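Local coordinates for okadaic acid binding protein 2-alpha (Halichondria okadai, PDB 4WRI) that binds the polyether toxin okadaic acid and is probably involved in accumulating this cytotoxin in the sponge, at residues A[13-24]-A[84-94]. Sequence-based numbering, arbitrary orientation.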
ATOM      1  N   TRP A  13     -14.604   0.328   3.694  1.00 12.53           N
ATOM      2  CA  TRP A  13     -13.443   1.100   3.271  1.00 13.40           C
ATOM      3  C   TRP A  13     -12.581   1.462   4.468  1.00 13.98           C
ATOM      4  O   TRP A  13     -11.340   1.396   4.397  1.00 13.11           O
ATOM      5  CB  TRP A  13     -13.859   2.318   2.475  1.00 14.02           C
ATOM      6  CG  TRP A  13     -12.720   3.143   1.972  1.00 13.62           C
ATOM      7  CD1 TRP A  13     -12.097   3.029   0.758  1.00 13.44           C
ATOM      8  CD2 TRP A  13     -12.078   4.229   2.651  1.00 13.35           C
ATOM      9  NE1 TRP A  13     -11.091   3.958   0.647  1.00 12.24           N
ATOM     10  CE2 TRP A  13     -11.058   4.705   1.800  1.00 12.12           C
ATOM     11  CE3 TRP A  13     -12.229   4.812   3.910  1.00 13.23           C
ATOM     12  CZ2 TRP A  13     -10.229   5.772   2.153  1.00 12.47           C
ATOM     13  CZ3 TRP A  13     -11.401   5.852   4.255  1.00 12.51           C
ATOM     14  CH2 TRP A  13     -10.419   6.322   3.391  1.00 12.57           C
ATOM     15  N   CYS A  14     -13.185   1.832   5.589  1.00 12.53           N
ATOM     16  CA  CYS A  14     -12.362   2.136   6.753  1.00 13.71           C
ATOM     17  C   CYS A  14     -11.557   0.946   7.228  1.00 14.84           C
ATOM     18  O   CYS A  14     -10.415   1.100   7.678  1.00 11.64           O
ATOM     19  CB  CYS A  14     -13.209   2.684   7.896  1.00 15.96           C
ATOM     20  SG  CYS A  14     -13.942   4.301   7.505  1.00 14.30           S
ATOM     21  N   ARG A  15     -12.142  -0.245   7.138  1.00 12.66           N
ATOM     22  CA  ARG A  15     -11.448  -1.466   7.462  1.00 11.51           C
ATOM     23  C   ARG A  15     -10.269  -1.673   6.527  1.00  9.86           C
ATOM     24  O   ARG A  15      -9.198  -2.089   6.968  1.00 11.00           O
ATOM     25  CB  ARG A  15     -12.400  -2.651   7.337  1.00 13.58           C
ATOM     26  CG  ARG A  15     -11.817  -3.958   7.821  1.00 14.95           C
ATOM     27  CD  ARG A  15     -12.836  -5.076   7.691  1.00 19.05           C
ATOM     28  NE  ARG A  15     -12.280  -6.342   8.120  1.00 18.32           N
ATOM     29  CZ  ARG A  15     -12.785  -7.529   7.791  1.00 18.31           C
ATOM     30  NH1 ARG A  15     -13.869  -7.592   7.035  1.00 23.96           N
ATOM     31  NH2 ARG A  15     -12.206  -8.643   8.209  1.00 22.03           N
ATOM     32  N   LYS A  16     -10.466  -1.406   5.244  1.00 11.57           N
ATOM     33  CA  LYS A  16      -9.338  -1.487   4.324  1.00 11.90           C
ATOM     34  C   LYS A  16      -8.228  -0.496   4.742  1.00 11.22           C
ATOM     35  O   LYS A  16      -7.028  -0.859   4.715  1.00 10.47           O
ATOM     36  CB  LYS A  16      -9.783  -1.257   2.878  1.00 11.39           C
ATOM     37  CG  LYS A  16     -10.603  -2.400   2.290  1.00 11.49           C
ATOM     38  CD  LYS A  16     -10.894  -2.191   0.806  1.00 11.35           C
ATOM     39  CE  LYS A  16     -11.771  -0.969   0.517  1.00 11.64           C
ATOM     40  NZ  LYS A  16     -12.012  -0.819  -0.960  1.00 11.38           N
ATOM     41  N   MET A  17      -8.581   0.722   5.148  1.00 11.98           N
ATOM     42  CA  MET A  17      -7.544   1.680   5.526  1.00 10.76           C
ATOM     43  C   MET A  17      -6.852   1.294   6.829  1.00 10.15           C
ATOM     44  O   MET A  17      -5.641   1.515   6.978  1.00 10.92           O
ATOM     45  CB  MET A  17      -8.077   3.108   5.564  1.00 10.40           C
ATOM     46  CG  MET A  17      -8.516   3.606   4.211  1.00 11.41           C
ATOM     47  SD  MET A  17      -7.257   3.541   2.891  1.00 11.92           S
ATOM     48  CE  MET A  17      -7.702   2.057   1.972  1.00 11.75           C
ATOM     49  N   ARG A  18      -7.576   0.697   7.770  1.00 10.07           N
ATOM     50  CA  ARG A  18      -6.930   0.146   8.958  1.00 12.38           C
ATOM     51  C   ARG A  18      -5.951  -0.949   8.556  1.00 11.01           C
ATOM     52  O   ARG A  18      -4.926  -1.155   9.212  1.00 11.83           O
ATOM     53  CB  ARG A  18      -7.957  -0.407   9.954  1.00 12.56           C
ATOM     54  CG  ARG A  18      -8.828   0.679  10.586  1.00 12.21           C
ATOM     55  CD  ARG A  18      -9.592   0.113  11.788  1.00 13.57           C
ATOM     56  NE  ARG A  18     -10.647  -0.827  11.408  1.00 17.06           N
ATOM     57  CZ  ARG A  18     -11.865  -0.478  10.977  1.00 14.95           C
ATOM     58  NH1 ARG A  18     -12.205   0.798  10.824  1.00 17.36           N
ATOM     59  NH2 ARG A  18     -12.735  -1.443  10.690  1.00 18.79           N
ATOM     60  N   THR A  19      -6.253  -1.657   7.470  1.00 10.40           N
ATOM     61  CA  THR A  19      -5.374  -2.728   6.992  1.00 11.51           C
ATOM     62  C   THR A  19      -4.074  -2.138   6.418  1.00 10.38           C
ATOM     63  O   THR A  19      -3.015  -2.727   6.541  1.00 10.07           O
ATOM     64  CB  THR A  19      -6.119  -3.605   5.965  1.00 11.20           C
ATOM     65  OG1 THR A  19      -7.272  -4.188   6.610  1.00 11.96           O
ATOM     66  CG2 THR A  19      -5.238  -4.722   5.414  1.00 12.31           C
ATOM     67  N   VAL A  20      -4.165  -0.972   5.796  1.00  9.44           N
ATOM     68  CA  VAL A  20      -2.972  -0.253   5.362  1.00 11.23           C
ATOM     69  C   VAL A  20      -2.128   0.182   6.555  1.00  9.86           C
ATOM     70  O   VAL A  20      -0.906   0.052   6.544  1.00 10.81           O
ATOM     71  CB  VAL A  20      -3.363   1.000   4.572  1.00  9.53           C
ATOM     72  CG1 VAL A  20      -2.127   1.822   4.212  1.00 11.12           C
ATOM     73  CG2 VAL A  20      -4.146   0.631   3.309  1.00 11.94           C
ATOM     74  N   PHE A  21      -2.772   0.726   7.583  1.00  9.98           N
ATOM     75  CA  PHE A  21      -2.068   1.361   8.696  1.00  9.71           C
ATOM     76  C   PHE A  21      -1.437   0.337   9.637  1.00 11.79           C
ATOM     77  O   PHE A  21      -0.361   0.597  10.220  1.00 11.31           O
ATOM     78  CB  PHE A  21      -3.048   2.254   9.465  1.00 10.68           C
ATOM     79  CG  PHE A  21      -2.405   3.118  10.521  1.00  8.61           C
ATOM     80  CD1 PHE A  21      -1.887   4.369  10.205  1.00  9.59           C
ATOM     81  CD2 PHE A  21      -2.325   2.682  11.836  1.00  9.94           C
ATOM     82  CE1 PHE A  21      -1.330   5.197  11.193  1.00 10.98           C
ATOM     83  CE2 PHE A  21      -1.755   3.513  12.837  1.00 12.22           C
ATOM     84  CZ  PHE A  21      -1.261   4.756  12.509  1.00 10.48           C
ATOM     85  N   ARG A  22      -2.101  -0.809   9.811  1.00 12.14           N
ATOM     86  CA  ARG A  22      -1.680  -1.772  10.836  1.00 12.01           C
ATOM     87  C   ARG A  22      -0.195  -2.175  10.793  1.00 12.61           C
ATOM     88  O   ARG A  22       0.454  -2.125  11.835  1.00 12.18           O
ATOM     89  CB  ARG A  22      -2.618  -3.004  10.876  1.00 13.99           C
ATOM     90  CG  ARG A  22      -2.268  -4.032  11.984  1.00 16.53           C
ATOM     91  CD  ARG A  22      -2.479  -3.484  13.395  1.00 15.67           C
ATOM     92  NE  ARG A  22      -3.689  -2.661  13.518  1.00 16.40           N
ATOM     93  CZ  ARG A  22      -4.934  -3.120  13.648  1.00 17.12           C
ATOM     94  NH1 ARG A  22      -5.170  -4.430  13.690  1.00 20.73           N
ATOM     95  NH2 ARG A  22      -5.955  -2.265  13.731  1.00 19.72           N
ATOM     96  N   PRO A  23       0.338  -2.528   9.612  1.00 12.27           N
ATOM     97  CA  PRO A  23       1.758  -2.924   9.612  1.00 12.82           C
ATOM     98  C   PRO A  23       2.680  -1.774  10.039  1.00 13.89           C
ATOM     99  O   PRO A  23       3.718  -2.028  10.678  1.00 13.53           O
ATOM    100  CB  PRO A  23       2.014  -3.336   8.161  1.00 12.66           C
ATOM    101  CG  PRO A  23       0.654  -3.665   7.601  1.00 14.04           C
ATOM    102  CD  PRO A  23      -0.309  -2.738   8.302  1.00 12.39           C
ATOM    103  N   TRP A  24       2.315  -0.532   9.717  1.00 11.15           N
ATOM    104  CA  TRP A  24       3.109   0.611  10.147  1.00 11.13           C
ATOM    105  C   TRP A  24       3.026   0.767  11.656  1.00 11.98           C
ATOM    106  O   TRP A  24       4.019   1.027  12.320  1.00 12.72           O
ATOM    107  CB  TRP A  24       2.623   1.891   9.486  1.00 11.33           C
ATOM    108  CG  TRP A  24       2.592   1.857   7.983  1.00 10.11           C
ATOM    109  CD1 TRP A  24       3.343   1.069   7.140  1.00 11.65           C
ATOM    110  CD2 TRP A  24       1.784   2.683   7.146  1.00  9.86           C
ATOM    111  NE1 TRP A  24       3.034   1.364   5.832  1.00 12.06           N
ATOM    112  CE2 TRP A  24       2.061   2.331   5.808  1.00 11.34           C
ATOM    113  CE3 TRP A  24       0.816   3.662   7.400  1.00 11.17           C
ATOM    114  CZ2 TRP A  24       1.430   2.947   4.722  1.00 11.81           C
ATOM    115  CZ3 TRP A  24       0.200   4.277   6.307  1.00 11.78           C
ATOM    116  CH2 TRP A  24       0.492   3.908   5.000  1.00 11.93           C
ATOM    117  N   LEU A  84       0.665  10.455  14.440  1.00 11.91           N
ATOM    118  CA  LEU A  84      -0.525  10.233  13.623  1.00 10.74           C
ATOM    119  C   LEU A  84      -1.212   8.950  14.067  1.00 10.25           C
ATOM    120  O   LEU A  84      -0.631   7.867  14.007  1.00 12.08           O
ATOM    121  CB  LEU A  84      -0.134  10.137  12.150  1.00 12.47           C
ATOM    122  CG  LEU A  84      -1.276   9.859  11.179  1.00 10.30           C
ATOM    123  CD1 LEU A  84      -2.210  11.068  11.068  1.00 12.28           C
ATOM    124  CD2 LEU A  84      -0.672   9.505   9.823  1.00 12.02           C
ATOM    125  N   THR A  85      -2.454   9.063  14.529  1.00 10.76           N
ATOM    126  CA  THR A  85      -3.163   7.888  15.027  1.00 10.87           C
ATOM    127  C   THR A  85      -3.830   7.085  13.915  1.00 11.21           C
ATOM    128  O   THR A  85      -4.056   7.603  12.830  1.00 11.12           O
ATOM    129  CB  THR A  85      -4.255   8.263  16.051  1.00 10.18           C
ATOM    130  OG1 THR A  85      -5.285   9.038  15.410  1.00 12.06           O
ATOM    131  CG2 THR A  85      -3.663   9.048  17.218  1.00 12.25           C
ATOM    132  N   GLU A  86      -4.199   5.846  14.222  1.00 10.34           N
ATOM    133  CA  GLU A  86      -4.880   5.004  13.241  1.00 11.79           C
ATOM    134  C   GLU A  86      -6.149   5.655  12.684  1.00 11.22           C
ATOM    135  O   GLU A  86      -6.336   5.721  11.474  1.00 11.39           O
ATOM    136  CB  GLU A  86      -5.234   3.658  13.861  1.00 11.23           C
ATOM    137  CG  GLU A  86      -5.978   2.710  12.936  1.00 12.65           C
ATOM    138  CD  GLU A  86      -6.504   1.525  13.702  1.00 15.73           C
ATOM    139  OE1 GLU A  86      -7.716   1.474  13.982  1.00 17.26           O
ATOM    140  OE2 GLU A  86      -5.701   0.634  14.057  1.00 18.13           O
ATOM    141  N   SER A  87      -7.006   6.172  13.561  1.00 11.18           N
ATOM    142  CA  SER A  87      -8.274   6.709  13.069  1.00 10.42           C
ATOM    143  C   SER A  87      -8.044   7.962  12.254  1.00 11.55           C
ATOM    144  O   SER A  87      -8.771   8.251  11.288  1.00 11.02           O
ATOM    145  CB  SER A  87      -9.219   6.979  14.233  1.00 12.78           C
ATOM    146  OG  SER A  87      -8.730   8.019  15.054  1.00 15.36           O
ATOM    147  N   GLN A  88      -7.001   8.702  12.606  1.00 10.21           N
ATOM    148  CA  GLN A  88      -6.675   9.899  11.850  1.00 10.73           C
ATOM    149  C   GLN A  88      -6.161   9.542  10.455  1.00 10.24           C
ATOM    150  O   GLN A  88      -6.502  10.216   9.475  1.00 10.74           O
ATOM    151  CB  GLN A  88      -5.653  10.758  12.584  1.00 11.19           C
ATOM    152  CG  GLN A  88      -5.504  12.137  11.975  1.00 11.38           C
ATOM    153  CD  GLN A  88      -6.791  12.895  11.988  1.00 10.47           C
ATOM    154  OE1 GLN A  88      -7.392  13.087  13.050  1.00 12.25           O
ATOM    155  NE2 GLN A  88      -7.228  13.349  10.822  1.00 12.75           N
ATOM    156  N   TYR A  89      -5.335   8.501  10.353  1.00 10.47           N
ATOM    157  CA  TYR A  89      -4.890   8.099   9.041  1.00  9.91           C
ATOM    158  C   TYR A  89      -6.088   7.763   8.170  1.00  9.56           C
ATOM    159  O   TYR A  89      -6.122   8.132   6.996  1.00 10.80           O
ATOM    160  CB  TYR A  89      -3.950   6.889   9.109  1.00 10.77           C
ATOM    161  CG  TYR A  89      -3.679   6.369   7.709  1.00 10.93           C
ATOM    162  CD1 TYR A  89      -2.852   7.071   6.825  1.00 11.65           C
ATOM    163  CD2 TYR A  89      -4.315   5.216   7.236  1.00  9.72           C
ATOM    164  CE1 TYR A  89      -2.660   6.626   5.510  1.00 11.77           C
ATOM    165  CE2 TYR A  89      -4.122   4.762   5.933  1.00 11.04           C
ATOM    166  CZ  TYR A  89      -3.298   5.479   5.080  1.00 10.80           C
ATOM    167  OH  TYR A  89      -3.121   5.051   3.791  1.00 12.70           O
ATOM    168  N   VAL A  90      -7.072   7.067   8.739  1.00  9.92           N
ATOM    169  CA  VAL A  90      -8.252   6.686   7.963  1.00 11.24           C
ATOM    170  C   VAL A  90      -8.959   7.935   7.388  1.00 11.03           C
ATOM    171  O   VAL A  90      -9.294   7.975   6.214  1.00 12.19           O
ATOM    172  CB  VAL A  90      -9.215   5.804   8.778  1.00 12.10           C
ATOM    173  CG1 VAL A  90     -10.525   5.560   8.028  1.00 14.74           C
ATOM    174  CG2 VAL A  90      -8.537   4.479   9.146  1.00 15.33           C
ATOM    175  N   GLN A  91      -9.145   8.961   8.213  1.00 10.80           N
ATOM    176  CA  GLN A  91      -9.803  10.164   7.721  1.00 10.79           C
ATOM    177  C   GLN A  91      -8.910  10.953   6.782  1.00 12.38           C
ATOM    178  O   GLN A  91      -9.414  11.589   5.859  1.00 13.56           O
ATOM    179  CB  GLN A  91     -10.247  11.065   8.869  1.00 12.27           C
ATOM    180  CG  GLN A  91     -11.265  10.429   9.804  1.00 12.54           C
ATOM    181  CD  GLN A  91     -12.563  10.046   9.111  1.00 14.71           C
ATOM    182  OE1 GLN A  91     -13.109   8.964   9.335  1.00 22.84           O
ATOM    183  NE2 GLN A  91     -13.044  10.916   8.257  1.00 13.88           N
ATOM    184  N   ASN A  92      -7.597  10.932   6.989  1.00 10.19           N
ATOM    185  CA  ASN A  92      -6.704  11.618   6.054  1.00 12.42           C
ATOM    186  C   ASN A  92      -6.713  10.923   4.694  1.00 11.87           C
ATOM    187  O   ASN A  92      -6.685  11.584   3.643  1.00 13.31           O
ATOM    188  CB  ASN A  92      -5.265  11.662   6.583  1.00 10.93           C
ATOM    189  CG  ASN A  92      -5.103  12.607   7.756  1.00 11.49           C
ATOM    190  OD1 ASN A  92      -6.067  13.256   8.167  1.00 11.78           O
ATOM    191  ND2 ASN A  92      -3.912  12.706   8.296  1.00 11.63           N
ATOM    192  N   ALA A  93      -6.754   9.592   4.711  1.00 11.48           N
ATOM    193  CA  ALA A  93      -6.827   8.824   3.465  1.00 13.04           C
ATOM    194  C   ALA A  93      -8.130   9.123   2.742  1.00 12.33           C
ATOM    195  O   ALA A  93      -8.179   9.129   1.516  1.00 12.39           O
ATOM    196  CB  ALA A  93      -6.705   7.342   3.755  1.00 12.63           C
ATOM    197  N   TRP A  94      -9.187   9.385   3.500  1.00 11.66           N
ATOM    198  CA  TRP A  94     -10.464   9.728   2.874  1.00 13.56           C
ATOM    199  C   TRP A  94     -10.338  11.016   2.058  1.00 13.30           C
ATOM    200  O   TRP A  94     -10.810  11.087   0.919  1.00 15.18           O
ATOM    201  CB  TRP A  94     -11.548   9.828   3.941  1.00 14.21           C
ATOM    202  CG  TRP A  94     -12.936  10.109   3.429  1.00 14.33           C
ATOM    203  CD1 TRP A  94     -13.720  11.178   3.755  1.00 15.80           C
ATOM    204  CD2 TRP A  94     -13.702   9.315   2.507  1.00 14.64           C
ATOM    205  NE1 TRP A  94     -14.925  11.087   3.107  1.00 16.35           N
ATOM    206  CE2 TRP A  94     -14.945   9.960   2.332  1.00 16.90           C
ATOM    207  CE3 TRP A  94     -13.463   8.119   1.821  1.00 18.77           C
ATOM    208  CZ2 TRP A  94     -15.951   9.452   1.496  1.00 17.86           C
ATOM    209  CZ3 TRP A  94     -14.468   7.613   0.976  1.00 17.86           C
ATOM    210  CH2 TRP A  94     -15.695   8.279   0.833  1.00 16.66           C
TER
HETATM  211  O   HOH W   1      -3.109   0.045  13.682  1.00 18.06           O
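Helix 13-24 packs against helix 86-94 with Met17 beside Val90 and Phe21 beside Glu86; the axes approach to 9.2 Å and run at 121° to each other. Residues 84-85, a short strand antiparallel to 33-34, lead into the second helix, with Thr85 at its N-cap. The pair is a knobs-into-holes helix packing: Tyr89 enters a hole made by Met17, Val20, Phe21 and Trp24, and Val90 one made by Trp13, Cys14, Met17 and Arg18. Val90 splits its branches, CG1 against Cys14 SG (3.7 Å) and CG2 against Met17 CB. Tyr89, Phe21 and Trp24 form an aromatic cluster. Tyr89 points toward helix 13-24, its CG trans to the backbone N (chi1 171°), and the edge of Trp24 meets one face of its ring in a T-shaped pair, Trp24 CZ3 lying 3.8 Å from Tyr89 CE1. The Phe21 ring is nearly parallel to that of Tyr89 but slid well aside; one face of the Phe21 ring receives Glu86 CA in a CH-pi contact, 3.7 Å from the ring centroid. The Tyr89 hydroxyl is hydrogen-bonded to His71 of helix 61-72. Trp24 also touches the bound okadaic acid, which places this end of the contact beside the toxin pocket. Towards the other end, the edge of Trp94 points at a face of the Trp13 six-membered ring, planes 67° apart; Met17 CG covers the opposite face, and Trp13 NE1 is bonded to Phe173 O. The polar margin centres on Glu86. Its OE1 lies against Arg18 CD, but the Arg18 guanidinium pairs instead with the C-terminal carboxylate of Asp192. Glu86 OE2 accepts a nearly straight hydrogen bond from Arg22 NH2 (2.9 Å), part of a salt bridge, from above the carboxylate plane. One water completes this grip, accepting from Arg22 NE at 2.8 Å and donating to Glu86 OE2 at 2.7 Å.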